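Local coordinates for protein DMATS type aromatic prenyltransferase (Micromonospora olivasterospora, PDB 6ZRY) that probably transfers a dimethylallyl group to the indole ring of tryptophan, at its C6 position, within a barrel-shaped active site, at residues A314-P319 / V324-H329; E165-L170 / A208-Y213; W222-A227 / Y274-P279; A33-P38 / T59-S64. All blocks are in the same frame, centred on the assembly; numbering follows the deposited sequence. Where two conformers were deposited one is given.

Contact 1: residues A314-P319 / V324-H329. With TRP (tryptophan), chain C.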
loop_
_atom_site.group_PDB
_atom_site.type_symbol
_atom_site.label_atom_id
_atom_site.label_comp_id
_atom_site.label_asym_id
_atom_site.label_seq_id
_atom_site.Cartn_x
_atom_site.Cartn_y
_atom_site.Cartn_z
ATOM N N ALA A 314 17.402 4.611 -8.752
ATOM C CA ALA A 314 16.956 3.418 -9.525
ATOM C C ALA A 314 15.636 3.734 -10.222
ATOM O O ALA A 314 15.452 3.277 -11.381
ATOM C CB ALA A 314 16.830 2.208 -8.632
ATOM N N VAL A 315 14.730 4.439 -9.547
ATOM C CA VAL A 315 13.376 4.719 -10.093
ATOM C C VAL A 315 13.465 5.833 -11.139
ATOM O O VAL A 315 12.847 5.698 -12.189
ATOM C CB VAL A 315 12.355 5.001 -8.986
ATOM C CG1 VAL A 315 11.032 5.497 -9.556
ATOM C CG2 VAL A 315 12.164 3.761 -8.162
ATOM N N THR A 316 14.213 6.894 -10.900
ATOM C CA THR A 316 14.296 7.980 -11.877
ATOM C C THR A 316 15.589 8.751 -11.681
ATOM O O THR A 316 15.996 9.029 -10.535
ATOM C CB THR A 316 13.085 8.905 -11.776
ATOM O OG1 THR A 316 13.236 9.927 -12.761
ATOM C CG2 THR A 316 12.919 9.541 -10.407
ATOM N N PRO A 317 16.230 9.175 -12.786
ATOM C CA PRO A 317 17.403 10.039 -12.697
ATOM C C PRO A 317 17.062 11.528 -12.679
ATOM O O PRO A 317 17.966 12.339 -12.665
ATOM C CB PRO A 317 18.113 9.654 -14.011
ATOM C CG PRO A 317 17.008 9.500 -14.974
ATOM C CD PRO A 317 15.894 8.835 -14.177
ATOM N N ARG A 318 15.780 11.890 -12.691
ATOM C CA ARG A 318 15.375 13.311 -12.806
ATOM C C ARG A 318 15.842 14.071 -11.566
ATOM O O ARG A 318 16.035 13.475 -10.505
ATOM C CB ARG A 318 13.872 13.469 -12.948
ATOM C CG ARG A 318 13.066 13.192 -11.693
ATOM C CD ARG A 318 11.737 13.878 -11.907
ATOM N NE ARG A 318 10.685 13.503 -10.986
ATOM C CZ ARG A 318 10.490 14.081 -9.801
ATOM N NH1 ARG A 318 11.345 14.992 -9.350
ATOM N NH2 ARG A 318 9.441 13.724 -9.064
ATOM N N PRO A 319 16.085 15.390 -11.679
ATOM C CA PRO A 319 16.388 16.205 -10.507
ATOM C C PRO A 319 15.201 16.128 -9.543
ATOM O O PRO A 319 14.097 16.217 -10.013
ATOM C CB PRO A 319 16.540 17.620 -11.074
ATOM C CG PRO A 319 16.974 17.381 -12.514
ATOM C CD PRO A 319 16.148 16.168 -12.934
ATOM N N VAL A 324 7.259 16.701 -7.736
ATOM C CA VAL A 324 6.758 16.250 -6.441
ATOM C C VAL A 324 6.014 14.945 -6.711
ATOM O O VAL A 324 5.650 14.711 -7.899
ATOM C CB VAL A 324 5.878 17.341 -5.804
ATOM C CG1 VAL A 324 4.504 17.444 -6.438
ATOM C CG2 VAL A 324 5.755 17.153 -4.311
ATOM N N GLY A 325 5.879 14.092 -5.697
ATOM C CA GLY A 325 5.079 12.854 -5.796
ATOM C C GLY A 325 5.897 11.621 -6.181
ATOM O O GLY A 325 5.305 10.540 -6.219
ATOM N N LEU A 326 7.196 11.746 -6.491
ATOM C CA LEU A 326 8.054 10.545 -6.611
ATOM C C LEU A 326 7.992 9.814 -5.279
ATOM O O LEU A 326 7.666 8.621 -5.262
ATOM C CB LEU A 326 9.507 10.901 -6.955
ATOM C CG LEU A 326 10.474 9.730 -6.821
ATOM C CD1 LEU A 326 10.162 8.637 -7.818
ATOM C CD2 LEU A 326 11.902 10.188 -6.951
ATOM N N ILE A 327 8.270 10.525 -4.188
ATOM C CA ILE A 327 8.091 9.971 -2.827
ATOM C C ILE A 327 6.620 10.199 -2.458
ATOM O O ILE A 327 6.264 11.295 -2.061
ATOM C CB ILE A 327 9.085 10.581 -1.826
ATOM C CG1 ILE A 327 10.521 10.453 -2.336
ATOM C CG2 ILE A 327 8.906 9.933 -0.457
ATOM C CD1 ILE A 327 11.553 11.109 -1.459
ATOM N N ALA A 328 5.792 9.187 -2.675
ATOM C CA ALA A 328 4.332 9.315 -2.611
ATOM C C ALA A 328 3.857 9.291 -1.147
ATOM O O ALA A 328 2.913 10.028 -0.789
ATOM C CB ALA A 328 3.705 8.184 -3.396
ATOM N N HIS A 329 4.458 8.426 -0.376
ATOM C CA HIS A 329 4.144 8.167 1.043
ATOM C C HIS A 329 5.424 7.826 1.799
ATOM O O HIS A 329 6.405 7.350 1.182
ATOM C CB HIS A 329 3.167 7.012 1.224
ATOM C CG HIS A 329 1.931 7.077 0.413
ATOM N ND1 HIS A 329 0.761 7.560 0.923
ATOM C CD2 HIS A 329 1.661 6.675 -0.848
ATOM C CE1 HIS A 329 -0.198 7.458 -0.006
ATOM N NE2 HIS A 329 0.334 6.934 -1.102
HETATM N N TRP C . -2.551 6.193 -4.576
HETATM C CA TRP C . -3.606 5.861 -3.557
HETATM C C TRP C . -3.566 6.891 -2.425
HETATM O O TRP C . -4.503 6.938 -1.608
HETATM C CB TRP C . -3.442 4.424 -3.027
HETATM C CG TRP C . -2.161 4.162 -2.300
HETATM C CD1 TRP C . -0.948 3.842 -2.849
HETATM C CD2 TRP C . -1.961 4.180 -0.874
HETATM N NE1 TRP C . -0.012 3.671 -1.861
HETATM C CE2 TRP C . -0.603 3.858 -0.640
HETATM C CE3 TRP C . -2.795 4.420 0.228
HETATM C CZ2 TRP C . -0.060 3.795 0.645
HETATM C CZ3 TRP C . -2.257 4.354 1.496
HETATM C CH2 TRP C . -0.912 4.039 1.699
HETATM O OXT TRP C . -2.607 7.688 -2.322
#

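Contact 2: residues E165-L170 / A208-Y213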
loop_
_atom_site.group_PDB
_atom_site.type_symbol
_atom_site.label_atom_id
_atom_site.label_comp_id
_atom_site.label_asym_id
_atom_site.label_seq_id
_atom_site.Cartn_x
_atom_site.Cartn_y
_atom_site.Cartn_z
ATOM N N GLU A 165 -18.223 -9.094 9.324
ATOM C CA GLU A 165 -18.618 -10.477 8.959
ATOM C C GLU A 165 -17.400 -11.234 8.416
ATOM O O GLU A 165 -17.250 -12.410 8.761
ATOM C CB GLU A 165 -19.794 -10.484 7.986
ATOM C CG GLU A 165 -20.478 -11.835 7.908
ATOM C CD GLU A 165 -20.584 -12.595 9.226
ATOM O OE1 GLU A 165 -19.994 -13.679 9.295
ATOM O OE2 GLU A 165 -21.261 -12.093 10.196
ATOM N N ALA A 166 -16.546 -10.586 7.611
ATOM C CA ALA A 166 -15.314 -11.226 7.095
ATOM C C ALA A 166 -14.380 -11.595 8.255
ATOM O O ALA A 166 -13.850 -12.723 8.249
ATOM C CB ALA A 166 -14.646 -10.340 6.091
ATOM N N LEU A 167 -14.163 -10.695 9.226
ATOM C CA LEU A 167 -13.258 -10.995 10.357
ATOM C C LEU A 167 -13.865 -12.103 11.226
ATOM O O LEU A 167 -13.127 -13.006 11.587
ATOM C CB LEU A 167 -12.988 -9.735 11.162
ATOM C CG LEU A 167 -12.156 -8.688 10.450
ATOM C CD1 LEU A 167 -11.977 -7.481 11.348
ATOM C CD2 LEU A 167 -10.816 -9.256 10.040
ATOM N N HIS A 168 -15.173 -12.077 11.488
ATOM C CA HIS A 168 -15.858 -13.160 12.258
ATOM C C HIS A 168 -15.612 -14.516 11.585
ATOM O O HIS A 168 -15.220 -15.480 12.276
ATOM C CB HIS A 168 -17.358 -12.868 12.400
ATOM C CG HIS A 168 -18.083 -13.968 13.090
ATOM N ND1 HIS A 168 -17.669 -14.462 14.300
ATOM C CD2 HIS A 168 -19.137 -14.696 12.726
ATOM C CE1 HIS A 168 -18.449 -15.451 14.647
ATOM N NE2 HIS A 168 -19.350 -15.613 13.707
ATOM N N ARG A 169 -15.787 -14.598 10.277
ATOM C CA ARG A 169 -15.572 -15.864 9.540
ATOM C C ARG A 169 -14.147 -16.349 9.749
ATOM O O ARG A 169 -13.942 -17.541 9.767
ATOM C CB ARG A 169 -15.809 -15.715 8.050
ATOM C CG ARG A 169 -17.272 -15.599 7.689
ATOM C CD ARG A 169 -17.594 -16.509 6.544
ATOM N NE ARG A 169 -18.892 -16.171 6.005
ATOM C CZ ARG A 169 -19.146 -15.933 4.735
ATOM N NH1 ARG A 169 -18.189 -16.026 3.820
ATOM N NH2 ARG A 169 -20.381 -15.627 4.378
ATOM N N LEU A 170 -13.186 -15.447 9.850
ATOM C CA LEU A 170 -11.764 -15.848 9.914
ATOM C C LEU A 170 -11.371 -16.224 11.340
ATOM O O LEU A 170 -10.254 -16.702 11.508
ATOM C CB LEU A 170 -10.921 -14.707 9.364
ATOM C CG LEU A 170 -11.046 -14.508 7.857
ATOM C CD1 LEU A 170 -10.310 -13.243 7.429
ATOM C CD2 LEU A 170 -10.503 -15.721 7.105
ATOM N N ALA A 208 -4.982 -17.051 11.310
ATOM C CA ALA A 208 -5.672 -15.982 10.575
ATOM C C ALA A 208 -5.002 -14.652 10.945
ATOM O O ALA A 208 -4.672 -14.435 12.153
ATOM C CB ALA A 208 -7.149 -15.999 10.902
ATOM N N ARG A 209 -4.814 -13.800 9.963
ATOM C CA ARG A 209 -4.180 -12.474 10.143
ATOM C C ARG A 209 -4.724 -11.544 9.062
ATOM O O ARG A 209 -4.821 -11.983 7.895
ATOM C CB ARG A 209 -2.671 -12.659 10.090
ATOM C CG ARG A 209 -1.867 -11.373 10.016
ATOM C CD ARG A 209 -0.387 -11.726 9.986
ATOM N NE ARG A 209 0.105 -11.704 11.351
ATOM C CZ ARG A 209 1.028 -10.868 11.815
ATOM N NH1 ARG A 209 1.383 -10.926 13.089
ATOM N NH2 ARG A 209 1.609 -9.994 11.005
ATOM N N VAL A 210 -5.153 -10.361 9.449
ATOM C CA VAL A 210 -5.701 -9.330 8.527
ATOM C C VAL A 210 -5.052 -7.991 8.865
ATOM O O VAL A 210 -4.870 -7.678 10.070
ATOM C CB VAL A 210 -7.222 -9.233 8.633
ATOM C CG1 VAL A 210 -7.781 -8.064 7.825
ATOM C CG2 VAL A 210 -7.905 -10.546 8.259
ATOM N N LYS A 211 -4.721 -7.222 7.845
ATOM C CA LYS A 211 -4.292 -5.840 8.019
ATOM C C LYS A 211 -5.414 -4.949 7.497
ATOM O O LYS A 211 -5.740 -5.062 6.313
ATOM C CB LYS A 211 -2.960 -5.682 7.310
ATOM C CG LYS A 211 -2.090 -4.578 7.800
ATOM C CD LYS A 211 -0.633 -4.830 7.398
ATOM C CE LYS A 211 0.134 -3.578 7.075
ATOM N NZ LYS A 211 1.554 -3.890 6.743
ATOM N N LEU A 212 -6.044 -4.175 8.387
ATOM C CA LEU A 212 -7.117 -3.238 8.021
ATOM C C LEU A 212 -6.551 -1.831 7.969
ATOM O O LEU A 212 -5.946 -1.404 8.956
ATOM C CB LEU A 212 -8.250 -3.344 9.038
ATOM C CG LEU A 212 -9.495 -2.515 8.725
ATOM C CD1 LEU A 212 -10.222 -3.030 7.498
ATOM C CD2 LEU A 212 -10.429 -2.486 9.916
ATOM N N TYR A 213 -6.821 -1.118 6.896
ATOM C CA TYR A 213 -6.358 0.273 6.720
ATOM C C TYR A 213 -7.540 1.218 6.833
ATOM O O TYR A 213 -8.562 0.958 6.140
ATOM C CB TYR A 213 -5.716 0.455 5.358
ATOM C CG TYR A 213 -4.409 -0.246 5.100
ATOM C CD1 TYR A 213 -4.311 -1.631 5.068
ATOM C CD2 TYR A 213 -3.280 0.484 4.734
ATOM C CE1 TYR A 213 -3.124 -2.274 4.770
ATOM C CE2 TYR A 213 -2.083 -0.151 4.424
ATOM C CZ TYR A 213 -2.011 -1.537 4.438
ATOM O OH TYR A 213 -0.862 -2.199 4.111
#

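Contact 3: residues W222-A227 / Y274-P279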
loop_
_atom_site.group_PDB
_atom_site.type_symbol
_atom_site.label_atom_id
_atom_site.label_comp_id
_atom_site.label_asym_id
_atom_site.label_seq_id
_atom_site.Cartn_x
_atom_site.Cartn_y
_atom_site.Cartn_z
ATOM N N TRP A 222 -3.615 14.429 16.802
ATOM C CA TRP A 222 -4.211 14.072 18.121
ATOM C C TRP A 222 -5.220 12.931 17.955
ATOM O O TRP A 222 -5.177 11.952 18.729
ATOM C CB TRP A 222 -4.873 15.300 18.709
ATOM C CG TRP A 222 -5.606 15.090 19.996
ATOM C CD1 TRP A 222 -6.952 14.928 20.138
ATOM C CD2 TRP A 222 -5.061 15.103 21.334
ATOM N NE1 TRP A 222 -7.287 14.838 21.459
ATOM C CE2 TRP A 222 -6.150 14.920 22.218
ATOM C CE3 TRP A 222 -3.775 15.201 21.879
ATOM C CZ2 TRP A 222 -5.988 14.857 23.606
ATOM C CZ3 TRP A 222 -3.617 15.160 23.256
ATOM C CH2 TRP A 222 -4.711 14.988 24.108
ATOM N N ASP A 223 -6.093 13.051 16.983
ATOM C CA ASP A 223 -7.187 12.072 16.753
ATOM C C ASP A 223 -6.639 10.784 16.122
ATOM O O ASP A 223 -7.087 9.736 16.489
ATOM C CB ASP A 223 -8.302 12.678 15.909
ATOM C CG ASP A 223 -9.073 13.778 16.614
ATOM O OD1 ASP A 223 -9.424 13.589 17.809
ATOM O OD2 ASP A 223 -9.357 14.831 15.952
ATOM N N VAL A 224 -5.698 10.884 15.173
ATOM C CA VAL A 224 -5.121 9.701 14.530
ATOM C C VAL A 224 -4.320 8.893 15.571
ATOM O O VAL A 224 -4.376 7.660 15.530
ATOM C CB VAL A 224 -4.279 10.105 13.311
ATOM C CG1 VAL A 224 -3.559 8.930 12.722
ATOM C CG2 VAL A 224 -5.136 10.795 12.265
ATOM N N THR A 225 -3.595 9.539 16.469
ATOM C CA THR A 225 -2.813 8.824 17.529
ATOM C C THR A 225 -3.766 8.278 18.580
ATOM O O THR A 225 -3.425 7.280 19.190
ATOM C CB THR A 225 -1.693 9.688 18.122
ATOM O OG1 THR A 225 -2.201 10.935 18.583
ATOM C CG2 THR A 225 -0.590 9.928 17.115
ATOM N N ARG A 226 -4.916 8.899 18.792
ATOM C CA ARG A 226 -5.940 8.325 19.719
ATOM C C ARG A 226 -6.479 7.016 19.093
ATOM O O ARG A 226 -6.599 6.023 19.814
ATOM C CB ARG A 226 -7.071 9.314 20.006
ATOM C CG ARG A 226 -8.172 8.717 20.871
ATOM C CD ARG A 226 -7.729 7.996 22.134
ATOM N NE ARG A 226 -8.890 7.401 22.758
ATOM C CZ ARG A 226 -9.477 6.298 22.348
ATOM N NH1 ARG A 226 -8.965 5.606 21.336
ATOM N NH2 ARG A 226 -10.598 5.879 22.937
ATOM N N ALA A 227 -6.727 7.000 17.795
ATOM C CA ALA A 227 -7.118 5.768 17.078
ATOM C C ALA A 227 -5.994 4.737 17.239
ATOM O O ALA A 227 -6.265 3.588 17.616
ATOM C CB ALA A 227 -7.431 6.069 15.653
ATOM N N TYR A 274 0.720 -1.704 14.258
ATOM C CA TYR A 274 0.180 -0.431 13.755
ATOM C C TYR A 274 1.185 0.172 12.787
ATOM O O TYR A 274 2.373 0.174 13.115
ATOM C CB TYR A 274 -0.068 0.547 14.893
ATOM C CG TYR A 274 -0.585 1.867 14.414
ATOM C CD1 TYR A 274 -1.902 2.018 14.049
ATOM C CD2 TYR A 274 0.260 2.968 14.307
ATOM C CE1 TYR A 274 -2.386 3.221 13.580
ATOM C CE2 TYR A 274 -0.213 4.186 13.861
ATOM C CZ TYR A 274 -1.529 4.307 13.486
ATOM O OH TYR A 274 -2.006 5.494 13.039
ATOM N N SER A 275 0.718 0.711 11.671
ATOM C CA SER A 275 1.511 1.599 10.786
ATOM C C SER A 275 0.751 2.886 10.544
ATOM O O SER A 275 -0.455 2.834 10.430
ATOM C CB SER A 275 1.859 0.951 9.491
ATOM O OG SER A 275 2.666 -0.182 9.729
ATOM N N ILE A 276 1.467 3.985 10.492
ATOM C CA ILE A 276 0.976 5.315 10.070
ATOM C C ILE A 276 1.607 5.611 8.703
ATOM O O ILE A 276 2.832 5.369 8.535
ATOM C CB ILE A 276 1.276 6.394 11.142
ATOM C CG1 ILE A 276 0.785 7.778 10.727
ATOM C CG2 ILE A 276 2.745 6.455 11.534
ATOM C CD1 ILE A 276 -0.688 7.924 10.657
ATOM N N TYR A 277 0.798 6.051 7.761
ATOM C CA TYR A 277 1.204 6.356 6.379
ATOM C C TYR A 277 0.951 7.818 6.136
ATOM O O TYR A 277 -0.199 8.254 6.123
ATOM C CB TYR A 277 0.463 5.483 5.357
ATOM C CG TYR A 277 0.501 4.003 5.634
ATOM C CD1 TYR A 277 -0.331 3.447 6.598
ATOM C CD2 TYR A 277 1.328 3.149 4.936
ATOM C CE1 TYR A 277 -0.296 2.104 6.899
ATOM C CE2 TYR A 277 1.359 1.791 5.199
ATOM C CZ TYR A 277 0.540 1.264 6.186
ATOM O OH TYR A 277 0.542 -0.075 6.470
ATOM N N VAL A 278 2.023 8.590 6.006
ATOM C CA VAL A 278 1.927 10.016 5.675
ATOM C C VAL A 278 2.072 10.165 4.165
ATOM O O VAL A 278 3.130 9.814 3.603
ATOM C CB VAL A 278 2.992 10.841 6.415
ATOM C CG1 VAL A 278 2.907 12.307 6.055
ATOM C CG2 VAL A 278 2.894 10.645 7.927
ATOM N N PRO A 279 1.084 10.794 3.490
ATOM C CA PRO A 279 1.183 11.090 2.053
ATOM C C PRO A 279 2.006 12.370 1.870
ATOM O O PRO A 279 1.469 13.446 1.519
ATOM C CB PRO A 279 -0.272 11.233 1.656
ATOM C CG PRO A 279 -0.899 11.884 2.879
ATOM C CD PRO A 279 -0.202 11.245 4.051
HETATM O O HOH W 1 -4.514 5.599 13.115
#

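Contact 4: residues A33-P38 / T59-S64. With TRP (tryptophan), chain C.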
loop_
_atom_site.group_PDB
_atom_site.type_symbol
_atom_site.label_atom_id
_atom_site.label_comp_id
_atom_site.label_asym_id
_atom_site.label_seq_id
_atom_site.Cartn_x
_atom_site.Cartn_y
_atom_site.Cartn_z
ATOM N N ALA A 33 5.459 -8.350 -15.036
ATOM C CA ALA A 33 4.877 -8.551 -16.379
ATOM C C ALA A 33 3.488 -9.175 -16.261
ATOM O O ALA A 33 2.586 -8.712 -16.950
ATOM C CB ALA A 33 5.805 -9.395 -17.249
ATOM N N GLY A 34 3.317 -10.188 -15.408
ATOM C CA GLY A 34 2.003 -10.829 -15.156
ATOM C C GLY A 34 1.011 -9.833 -14.595
ATOM O O GLY A 34 -0.124 -9.772 -15.072
ATOM N N LEU A 35 1.427 -9.063 -13.594
ATOM C CA LEU A 35 0.538 -8.110 -12.901
ATOM C C LEU A 35 0.083 -7.048 -13.907
ATOM O O LEU A 35 -1.107 -6.669 -13.902
ATOM C CB LEU A 35 1.306 -7.482 -11.721
ATOM C CG LEU A 35 0.519 -6.473 -10.919
ATOM C CD1 LEU A 35 -0.799 -7.061 -10.447
ATOM C CD2 LEU A 35 1.332 -5.967 -9.751
ATOM N N LEU A 36 0.977 -6.579 -14.768
ATOM C CA LEU A 36 0.629 -5.508 -15.734
ATOM C C LEU A 36 -0.419 -6.004 -16.752
ATOM O O LEU A 36 -1.252 -5.171 -17.225
ATOM C CB LEU A 36 1.909 -5.025 -16.395
ATOM C CG LEU A 36 2.774 -4.112 -15.523
ATOM C CD1 LEU A 36 4.108 -3.838 -16.185
ATOM C CD2 LEU A 36 2.046 -2.808 -15.254
ATOM N N GLY A 37 -0.398 -7.283 -17.106
ATOM C CA GLY A 37 -1.293 -7.835 -18.142
ATOM C C GLY A 37 -1.266 -6.955 -19.387
ATOM O O GLY A 37 -0.180 -6.650 -19.902
ATOM N N PRO A 38 -2.434 -6.454 -19.877
ATOM C CA PRO A 38 -2.495 -5.752 -21.163
ATOM C C PRO A 38 -1.862 -4.348 -21.160
ATOM O O PRO A 38 -1.652 -3.794 -22.193
ATOM C CB PRO A 38 -4.003 -5.670 -21.421
ATOM C CG PRO A 38 -4.599 -5.598 -20.042
ATOM C CD PRO A 38 -3.730 -6.483 -19.193
ATOM N N THR A 59 -0.654 5.230 -13.313
ATOM C CA THR A 59 0.194 4.039 -13.463
ATOM C C THR A 59 -0.401 2.977 -12.540
ATOM O O THR A 59 -0.618 3.262 -11.374
ATOM C CB THR A 59 1.659 4.310 -13.135
ATOM O OG1 THR A 59 2.158 5.427 -13.882
ATOM C CG2 THR A 59 2.500 3.100 -13.440
ATOM N N PRO A 60 -0.728 1.749 -13.007
ATOM C CA PRO A 60 -1.358 0.762 -12.124
ATOM C C PRO A 60 -0.411 -0.019 -11.204
ATOM O O PRO A 60 -0.764 -1.057 -10.760
ATOM C CB PRO A 60 -2.049 -0.178 -13.137
ATOM C CG PRO A 60 -1.111 -0.152 -14.336
ATOM C CD PRO A 60 -0.597 1.271 -14.400
ATOM N N VAL A 61 0.759 0.560 -10.898
ATOM C CA VAL A 61 1.822 -0.046 -10.055
ATOM C C VAL A 61 2.474 1.080 -9.226
ATOM O O VAL A 61 2.631 2.215 -9.771
ATOM C CB VAL A 61 2.851 -0.821 -10.916
ATOM C CG1 VAL A 61 4.235 -0.863 -10.273
ATOM C CG2 VAL A 61 2.364 -2.238 -11.242
ATOM N N GLU A 62 2.814 0.779 -7.972
ATOM C CA GLU A 62 3.611 1.669 -7.078
ATOM C C GLU A 62 4.664 0.801 -6.399
ATOM O O GLU A 62 4.328 -0.305 -5.959
ATOM C CB GLU A 62 2.728 2.343 -6.041
ATOM C CG GLU A 62 3.500 3.253 -5.114
ATOM C CD GLU A 62 2.637 3.972 -4.094
ATOM O OE1 GLU A 62 2.206 5.111 -4.362
ATOM O OE2 GLU A 62 2.385 3.360 -3.053
ATOM N N PHE A 63 5.900 1.261 -6.349
ATOM C CA PHE A 63 7.018 0.565 -5.704
ATOM C C PHE A 63 7.114 1.035 -4.263
ATOM O O PHE A 63 6.651 2.119 -3.969
ATOM C CB PHE A 63 8.324 0.872 -6.428
ATOM C CG PHE A 63 8.343 0.467 -7.880
ATOM C CD1 PHE A 63 8.380 -0.873 -8.236
ATOM C CD2 PHE A 63 8.289 1.425 -8.881
ATOM C CE1 PHE A 63 8.403 -1.258 -9.578
ATOM C CE2 PHE A 63 8.311 1.045 -10.217
ATOM C CZ PHE A 63 8.363 -0.296 -10.565
ATOM N N SER A 64 7.723 0.238 -3.404
ATOM C CA SER A 64 8.141 0.692 -2.063
ATOM C C SER A 64 9.338 -0.091 -1.601
ATOM O O SER A 64 9.543 -1.248 -2.082
ATOM C CB SER A 64 6.992 0.610 -1.057
ATOM O OG SER A 64 6.506 -0.713 -0.916
HETATM N N TRP C . -2.551 6.193 -4.576
HETATM C CA TRP C . -3.606 5.861 -3.557
HETATM C C TRP C . -3.566 6.891 -2.425
HETATM O O TRP C . -4.503 6.938 -1.608
HETATM C CB TRP C . -3.442 4.424 -3.027
HETATM C CG TRP C . -2.161 4.162 -2.300
HETATM C CD1 TRP C . -0.948 3.842 -2.849
HETATM C CD2 TRP C . -1.961 4.180 -0.874
HETATM N NE1 TRP C . -0.012 3.671 -1.861
HETATM C CE2 TRP C . -0.603 3.858 -0.640
HETATM C CE3 TRP C . -2.795 4.420 0.228
HETATM C CZ2 TRP C . -0.060 3.795 0.645
HETATM C CZ3 TRP C . -2.257 4.354 1.496
HETATM C CH2 TRP C . -0.912 4.039 1.699
HETATM O OXT TRP C . -2.607 7.688 -2.322
#

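Contact 1: residues A314-P319 / V324-H329
Leu326 meets three side chains of the other segment, each sliding past it in the opposite direction. Its CD1 lies 3.7 Å from Val315 CG1, and CD2 is equally near Thr316 CG2. At the base of the leucine, Arg318 NH2 comes within 3.5 Å of Leu326 CB. That guanidinium is tied down elsewhere, by salt bridges to Asp287 and Glu348, and Asp287 accepts from the backbone N of Leu326 and Ile327. In an ST turn, Thr316 OG1 accepts from Arg318 N at 3.2 Å, with an N-H...O angle of 167°. Helix 305-315 belongs to the outer layer of the ABBA barrel, and the loop after it leads into strand 327-333, whose His329 belongs to the tryptophan pocket. Over one face of the His329 ring sits the ligand's CZ2, 3.5 Å above the plane, while the carboxylate OXT approaches the ring edge in plane. With His329 replaced by a serine, the indole would probably lose its flat neighbour and shift. Farther out, Ile327 packs on helix 287-300.

Contact 2: residues E165-L170 / A208-Y213
Leu167 and Leu170, one helical turn apart, press helix 159-170 against Val210 and Ala208 of segment 208-213, an outer-helix-on-strand packing of the ABBA barrel. The apolar contacts centre on Val210. Leu167 CD2 reaches its CG2 at 3.6 Å and lies a little farther from CB and CG1, the two side chains crossing obliquely. Leu170 comes in at about a right angle and places CD1 3.7 Å from the same CG2. Both leucines carry CG anti to the carbonyl carbon (chi1 -69° and -71°), and the extension beyond it brings one methyl of each to the strand. Leu167 also touches Phe198 of neighbouring strand 193-201, so the helix rests on two adjacent strands. Polar links run to residues outside the two segments: Arg169 forms a salt bridge with Asp118, and Ala208 N donates to Glu266. Leu212 points to the helix side near Leu195 and Phe264; the next residue, Tyr213, meets Phe197 of the tryptophan pocket edge-to-face. The remaining contact joins backbone to methyl: Leu170 O stands 3.2 Å from Ala208 CB, and the two CB atoms, of Leu170 and Ala208, are 4.3 Å apart.

Contact 3: residues W222-A227 / Y274-P279
Between the outer helical layer of the ABBA barrel and its inner wall, Val224 of helix 221-228 packs on Tyr274 and Ile276 of strand 273-278. A single methyl does the work. Val224 CG1, set anti to the backbone N (chi1 174°), lies 3.7 Å from Ile276 CD1 and 3.8 Å from Tyr274 OH, and both strand side chains cross the valine at about a right angle. The two touching strand residues are separated by Ser275, and two places on from it Tyr277 touches the bound tryptophan, so one strand serves both the helical layer and the pocket. Helix 236-247 packs alongside, with Ile239 beside Tyr274 and Cys243 beside Ile276, while Tyr262 meets the Tyr274 ring edge-to-face. A water joins the segments as well. It donates to Val224 O at 3.2 Å and lies 2.5 Å from Tyr274 OH, in the plane of the phenol ring at its edge, a separation short enough that its exact position is doubtful. The helix carbonyl and the tyrosine hydroxyl do not meet directly, at 4.1 Å from Val224 O to Tyr274 OH. The water therefore appears to give these two polar atoms a shared partner within an otherwise apolar contact.

Contact 4: residues A33-P38 / T59-S64
Leu35 and Leu36, consecutive residues at the end of helix 26-36, both come to rest on Val61, while the very next strand residue, Glu62, holds the substrate. The packing is light. Val61 CG2 lies 4.1 Å from Leu35 CD2 and at the same distance from Leu36 CD2, in the one of two modelled valine conformers described here. Leu35 comes in at a slant to the valine, Leu36 at about a right angle, and Leu36 CD2 also lies 4.2 Å from Pro60 CG. Leu10 of helix 6-21 and Ile77 of strand 71-79 close in around these apolar groups. Just beyond the leucines, Gly37 is the first residue to leave helical geometry, with positive phi. Strand 61-68 forms part of the ABBA barrel wall, and across it the extended Glu62 side chain, CG anti to the backbone N (chi1 180°), reaches the tryptophan. Its OE2 accepts from the indole NE1 at 2.7 Å, with an N-H...O angle of 151°. If Glu62 were a leucine, the indole N-H would probably be left without this acceptor and the ring less firmly held against turning. Arg281 and the Gly53 carbonyl also hydrogen-bond the ligand. As in related dimethylallyl tryptophan synthases, a carboxylate at the indole N-H is likely to set the ring's orientation, and with it which carbon faces the prenyl donor.

All four contacts reach the same curled antiparallel sheet, the ABBA barrel wall, each bringing in a strand, with the outer helices 26-36, 159-170, 221-228 and 305-315 or the chain just after them. Along the chain they come one after another: contact 4, contact 2, contact 3, contact 1. Contacts 1 and 2 lie on opposite sides of the chain's centre, their centres about 34 Å apart, while contacts 1 and 4 are about 17 Å apart and both touch the tryptophan. Neighbouring strands 273-278 and 327-333 bring contacts 3 and 1 together, and Tyr213 of contact 2 packs on Tyr277 of contact 3. The barrel is thus surrounded by helices, and its interior holds the substrate.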